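Side-chain contacts in beta-galactosidase/beta-glucuronidase (Faecalibacterium prausnitzii L2-6, PDB 6MVF), which binds flavin mononucleotide and, as a family 2 glycoside hydrolase, probably hydrolyses beta-glucuronides: residues T331-H336 with I396-L401; A353-I358 with L428-H433. All coordinates share one frame; numbering follows the deposited sequence.

How the interactions relate
Both contacts lie inside the TIM-barrel domain, with centres about 6 Å apart. Strands 331-334, 353-357, 391-398 and 428-433 follow one another round the parallel barrel. Each interaction skips one strand, so the two interleave along the chain. Glu357 of interaction 2 ties them together: its OE2 lies 2.6 Å from ND1 of His336 in interaction 1, a probable hydrogen bond. Its other oxygen, OE1, pairs with Arg333 NH2 of interaction 1. The contacts also meet where Glu399 N probably bonds to Ala432 O at 2.8 Å, and Ala432 CB packs against Asn398 OD1. Both contacts lie away from the flavin mononucleotide site.

Interaction 1. Residues T331-H336 with I396-L401; sequences TIRLAH and ISNEIL
At the C-terminal end of the TIM-barrel strands, Arg333 and His336 both reach Asn398. The first two come from strand 331-334 and the loop after it; Asn398 ends strand 391-398. Strand 353-357 runs between these two in the barrel sheet, so the contact is made by side chains. With CG anti to the backbone N (chi1 175°), Arg333 stretches out fully to NE. Its NH2 donates a hydrogen bond to Asn398 OD1, 3.0 Å away, with an N-H...O angle of 154°. OD1 lies near the guanidinium plane, but NH2 sits well above the amide plane. The two side chains meet at about a right angle. The same NH2 forms a salt bridge with Glu357, and Asn453 ND2 is a second donor to Asn398 OD1. His336 follows a cis peptide bond. Its ring meets the Asn398 amide obliquely, planes about 34° apart, with CE1 nearest ND2, and its ND1 is bonded to Glu357. The three touching residues are buried. Ala335 CB lies over the centre of one face of the Arg333 guanidinium, 3.9 Å above its plane.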
loop_
_atom_site.group_PDB
_atom_site.type_symbol
_atom_site.label_atom_id
_atom_site.label_comp_id
_atom_site.label_asym_id
_atom_site.label_seq_id
_atom_site.Cartn_x
_atom_site.Cartn_y
_atom_site.Cartn_z
ATOM N N THR A 331 15.444 -26.529 -8.654
ATOM C CA THR A 331 14.358 -27.479 -8.836
ATOM C C THR A 331 13.681 -27.709 -7.497
ATOM O O THR A 331 14.320 -27.658 -6.439
ATOM C CB THR A 331 14.870 -28.815 -9.451
ATOM O OG1 THR A 331 13.779 -29.716 -9.656
ATOM C CG2 THR A 331 15.930 -29.475 -8.583
ATOM N N ILE A 332 12.377 -27.937 -7.543
ATOM C CA ILE A 332 11.618 -28.271 -6.348
ATOM C C ILE A 332 10.728 -29.455 -6.663
ATOM O O ILE A 332 9.872 -29.366 -7.553
ATOM C CB ILE A 332 10.754 -27.114 -5.842
ATOM C CG1 ILE A 332 11.608 -25.958 -5.336
ATOM C CG2 ILE A 332 9.835 -27.642 -4.734
ATOM C CD1 ILE A 332 10.801 -24.671 -5.116
ATOM N N ARG A 333 10.895 -30.546 -5.913
ATOM C CA ARG A 333 9.960 -31.661 -5.972
ATOM C C ARG A 333 8.810 -31.394 -5.000
ATOM O O ARG A 333 9.011 -31.330 -3.779
ATOM C CB ARG A 333 10.648 -32.987 -5.653
ATOM C CG ARG A 333 9.659 -34.134 -5.590
ATOM C CD ARG A 333 10.320 -35.446 -5.252
ATOM N NE ARG A 333 9.337 -36.521 -5.158
ATOM C CZ ARG A 333 9.403 -37.513 -4.278
ATOM N NH1 ARG A 333 10.406 -37.567 -3.409
ATOM N NH2 ARG A 333 8.458 -38.443 -4.262
ATOM N N LEU A 334 7.608 -31.238 -5.542
ATOM C CA LEU A 334 6.444 -30.868 -4.741
ATOM C C LEU A 334 5.693 -32.126 -4.294
ATOM O O LEU A 334 4.580 -32.431 -4.728
ATOM C CB LEU A 334 5.562 -29.909 -5.530
ATOM C CG LEU A 334 6.176 -28.520 -5.406
ATOM C CD1 LEU A 334 5.353 -27.480 -6.123
ATOM C CD2 LEU A 334 6.352 -28.163 -3.920
ATOM N N ALA A 335 6.328 -32.857 -3.386
ATOM C CA ALA A 335 5.762 -34.100 -2.890
ATOM C C ALA A 335 4.718 -33.801 -1.807
ATOM O O ALA A 335 4.719 -32.724 -1.216
ATOM C CB ALA A 335 6.888 -34.996 -2.360
ATOM N N HIS A 336 3.798 -34.746 -1.556
ATOM C CA HIS A 336 3.572 -35.988 -2.316
ATOM C C HIS A 336 2.189 -35.920 -2.942
ATOM O O HIS A 336 1.478 -36.918 -2.994
ATOM C CB HIS A 336 3.613 -37.247 -1.432
ATOM C CG HIS A 336 4.981 -37.684 -1.001
ATOM N ND1 HIS A 336 5.932 -38.158 -1.882
ATOM C CD2 HIS A 336 5.536 -37.778 0.234
ATOM C CE1 HIS A 336 7.021 -38.497 -1.213
ATOM N NE2 HIS A 336 6.808 -38.275 0.072
ATOM N N ILE A 396 4.228 -40.334 -10.989
ATOM C CA ILE A 396 3.055 -41.205 -10.934
ATOM C C ILE A 396 2.956 -42.049 -9.660
ATOM O O ILE A 396 1.857 -42.539 -9.353
ATOM C CB ILE A 396 2.957 -42.109 -12.186
ATOM C CG1 ILE A 396 4.133 -43.079 -12.277
ATOM C CG2 ILE A 396 2.816 -41.274 -13.486
ATOM C CD1 ILE A 396 3.902 -44.176 -13.295
ATOM N N SER A 397 4.046 -42.221 -8.906
ATOM C CA SER A 397 3.982 -42.894 -7.603
ATOM C C SER A 397 5.255 -42.629 -6.813
ATOM O O SER A 397 6.305 -42.313 -7.376
ATOM C CB SER A 397 3.766 -44.413 -7.732
ATOM O OG SER A 397 4.893 -45.061 -8.298
ATOM N N ASN A 398 5.150 -42.786 -5.496
ATOM C CA ASN A 398 6.298 -42.720 -4.590
ATOM C C ASN A 398 6.366 -44.011 -3.787
ATOM O O ASN A 398 5.423 -44.339 -3.059
ATOM C CB ASN A 398 6.205 -41.518 -3.638
ATOM C CG ASN A 398 7.364 -41.469 -2.652
ATOM O OD1 ASN A 398 8.508 -41.204 -3.042
ATOM N ND2 ASN A 398 7.078 -41.720 -1.369
ATOM N N GLU A 399 7.467 -44.749 -3.934
ATOM C CA GLU A 399 7.775 -45.881 -3.053
ATOM C C GLU A 399 6.640 -46.903 -3.010
ATOM O O GLU A 399 6.372 -47.509 -1.970
ATOM C CB GLU A 399 8.107 -45.392 -1.640
ATOM C CG GLU A 399 9.406 -44.648 -1.537
ATOM C CD GLU A 399 9.770 -44.331 -0.095
ATOM O OE1 GLU A 399 8.886 -44.494 0.780
ATOM O OE2 GLU A 399 10.930 -43.918 0.169
ATOM N N ILE A 400 5.978 -47.109 -4.154
ATOM C CA ILE A 400 4.780 -47.940 -4.196
ATOM C C ILE A 400 5.059 -49.422 -3.874
ATOM O O ILE A 400 4.124 -50.175 -3.562
ATOM C CB ILE A 400 4.083 -47.768 -5.569
ATOM C CG1 ILE A 400 2.600 -48.136 -5.459
ATOM C CG2 ILE A 400 4.778 -48.584 -6.658
ATOM C CD1 ILE A 400 1.896 -47.534 -4.236
ATOM N N LEU A 401 6.321 -49.858 -3.902
ATOM C CA LEU A 401 6.637 -51.252 -3.586
ATOM C C LEU A 401 6.790 -51.524 -2.101
ATOM O O LEU A 401 7.103 -52.659 -1.738
ATOM C CB LEU A 401 7.927 -51.702 -4.270
ATOM C CG LEU A 401 7.996 -51.728 -5.789
ATOM C CD1 LEU A 401 9.261 -52.440 -6.209
ATOM C CD2 LEU A 401 6.771 -52.367 -6.372
#

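Interaction 2. Residues A353-I358 with L428-H433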
loop_
_atom_site.group_PDB
_atom_site.type_symbol
_atom_site.label_atom_id
_atom_site.label_comp_id
_atom_site.label_asym_id
_atom_site.label_seq_id
_atom_site.Cartn_x
_atom_site.Cartn_y
_atom_site.Cartn_z
ATOM N N ALA A 353 12.381 -25.543 -11.684
ATOM C CA ALA A 353 11.895 -26.743 -12.357
ATOM C C ALA A 353 11.112 -27.592 -11.356
ATOM O O ALA A 353 11.681 -28.037 -10.358
ATOM C CB ALA A 353 13.083 -27.522 -12.937
ATOM N N VAL A 354 9.818 -27.815 -11.599
ATOM C CA VAL A 354 8.932 -28.451 -10.621
ATOM C C VAL A 354 8.587 -29.876 -11.046
ATOM O O VAL A 354 8.211 -30.122 -12.200
ATOM C CB VAL A 354 7.642 -27.647 -10.410
ATOM C CG1 VAL A 354 6.641 -28.463 -9.576
ATOM C CG2 VAL A 354 7.951 -26.317 -9.748
ATOM N N TRP A 355 8.701 -30.806 -10.097
ATOM C CA TRP A 355 8.182 -32.167 -10.193
ATOM C C TRP A 355 6.878 -32.207 -9.383
ATOM O O TRP A 355 6.891 -32.036 -8.158
ATOM C CB TRP A 355 9.254 -33.154 -9.706
ATOM C CG TRP A 355 8.856 -34.580 -9.221
ATOM C CD1 TRP A 355 7.652 -35.003 -8.703
ATOM C CD2 TRP A 355 9.714 -35.736 -9.193
ATOM N NE1 TRP A 355 7.710 -36.331 -8.370
ATOM C CE2 TRP A 355 8.959 -36.810 -8.655
ATOM C CE3 TRP A 355 11.052 -35.968 -9.563
ATOM C CZ2 TRP A 355 9.490 -38.099 -8.488
ATOM C CZ3 TRP A 355 11.582 -37.250 -9.392
ATOM C CH2 TRP A 355 10.794 -38.298 -8.865
ATOM N N ALA A 356 5.749 -32.393 -10.069
ATOM C CA ALA A 356 4.445 -32.505 -9.425
ATOM C C ALA A 356 3.969 -33.955 -9.457
ATOM O O ALA A 356 4.201 -34.668 -10.441
ATOM C CB ALA A 356 3.412 -31.598 -10.101
ATOM N N GLU A 357 3.293 -34.391 -8.384
ATOM C CA GLU A 357 2.890 -35.789 -8.278
ATOM C C GLU A 357 1.562 -35.930 -7.534
ATOM O O GLU A 357 1.071 -34.998 -6.887
ATOM C CB GLU A 357 3.976 -36.624 -7.592
ATOM C CG GLU A 357 4.134 -36.357 -6.130
ATOM C CD GLU A 357 5.217 -37.224 -5.484
ATOM O OE1 GLU A 357 6.135 -37.680 -6.197
ATOM O OE2 GLU A 357 5.152 -37.465 -4.258
ATOM N N ILE A 358 0.985 -37.127 -7.648
ATOM C CA ILE A 358 -0.240 -37.521 -6.953
ATOM C C ILE A 358 0.162 -38.356 -5.741
ATOM O O ILE A 358 1.273 -38.900 -5.724
ATOM C CB ILE A 358 -1.180 -38.308 -7.879
ATOM C CG1 ILE A 358 -0.456 -39.545 -8.428
ATOM C CG2 ILE A 358 -1.714 -37.425 -8.998
ATOM C CD1 ILE A 358 -1.252 -40.328 -9.407
ATOM N N LEU A 428 7.522 -34.730 -19.384
ATOM C CA LEU A 428 8.111 -36.013 -19.027
ATOM C C LEU A 428 7.411 -36.621 -17.817
ATOM O O LEU A 428 6.990 -35.908 -16.903
ATOM C CB LEU A 428 9.596 -35.820 -18.732
ATOM C CG LEU A 428 10.365 -35.250 -19.921
ATOM C CD1 LEU A 428 11.779 -34.954 -19.519
ATOM C CD2 LEU A 428 10.314 -36.209 -21.124
ATOM N N THR A 429 7.291 -37.945 -17.804
ATOM C CA THR A 429 6.817 -38.653 -16.622
ATOM C C THR A 429 8.007 -39.180 -15.823
ATOM O O THR A 429 9.078 -39.457 -16.374
ATOM C CB THR A 429 5.869 -39.801 -16.992
ATOM O OG1 THR A 429 6.527 -40.716 -17.879
ATOM C CG2 THR A 429 4.636 -39.257 -17.694
ATOM N N THR A 430 7.820 -39.270 -14.505
ATOM C CA THR A 430 8.863 -39.701 -13.584
ATOM C C THR A 430 8.220 -40.602 -12.545
ATOM O O THR A 430 6.996 -40.747 -12.494
ATOM C CB THR A 430 9.587 -38.507 -12.905
ATOM O OG1 THR A 430 10.765 -38.962 -12.218
ATOM C CG2 THR A 430 8.679 -37.789 -11.884
ATOM N N ILE A 431 9.068 -41.191 -11.699
ATOM C CA ILE A 431 8.638 -42.076 -10.624
ATOM C C ILE A 431 9.690 -42.007 -9.524
ATOM O O ILE A 431 10.869 -41.757 -9.786
ATOM C CB ILE A 431 8.415 -43.525 -11.154
ATOM C CG1 ILE A 431 7.874 -44.439 -10.052
ATOM C CG2 ILE A 431 9.703 -44.109 -11.815
ATOM C CD1 ILE A 431 7.189 -45.643 -10.592
ATOM N N ALA A 432 9.271 -42.222 -8.280
ATOM C CA ALA A 432 10.212 -42.273 -7.161
ATOM C C ALA A 432 10.195 -43.675 -6.558
ATOM O O ALA A 432 9.167 -44.121 -6.033
ATOM C CB ALA A 432 9.883 -41.212 -6.108
ATOM N N HIS A 433 11.325 -44.373 -6.655
ATOM C CA HIS A 433 11.437 -45.740 -6.148
ATOM C C HIS A 433 11.875 -45.766 -4.683
ATOM O O HIS A 433 12.701 -44.951 -4.247
ATOM C CB HIS A 433 12.443 -46.542 -6.977
ATOM C CG HIS A 433 12.071 -46.700 -8.417
ATOM N ND1 HIS A 433 10.925 -47.351 -8.822
ATOM C CD2 HIS A 433 12.712 -46.320 -9.550
ATOM C CE1 HIS A 433 10.867 -47.347 -10.144
ATOM N NE2 HIS A 433 11.938 -46.727 -10.609
#
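A chi1 of 158° turns the Trp355 indole away from its own backbone N and lays it beside the carbonyl carbon, where it meets Thr430, two strands round the TIM barrel. In Thr430 the hydroxyl OG1 takes the place anti to the backbone N. The methyl CG2 then falls between N and the carbonyl carbon and points at the indole. Strand 391-398 separates strands 353-357 and 428-433 in the barrel sheet, and the axes of these two short segments come no closer than 8.7 Å. Side chains therefore fill the distance.

The main contact is a CH-pi interaction. Thr430 CG2 stands 3.4 Å from the centroid of the six-membered ring of Trp355, only 11° off the ring normal. OG1 stands over the same face nearer the rim, 3.4 Å from Trp355 CZ3. Further along the strand, Ala432 CB packs obliquely against Trp355 CZ2 at 3.9 Å.

Trp355 NE1 donates to Glu357 OE1 at 3.0 Å with an N-H...O angle of 145°, meeting the oxygen on its anti side and tilted out of the carboxylate plane. With the methyl over its face, this bond probably limits rotation of the buried indole. Glu357 also serves interaction 1, so the tryptophan belongs to a wider polar network within the barrel. An alanine in place of Trp355 would probably open a gap next to Thr430 CG2 and Ala432 CB and leave Glu357 without its indole partner.

Thr430 and Ala432 face Trp355, whereas Ile431 between them turns its side chain to His413 of helix 407-423. Its carbonyl O still approaches Trp355 CH2, at 3.6 Å and obliquely to the ring.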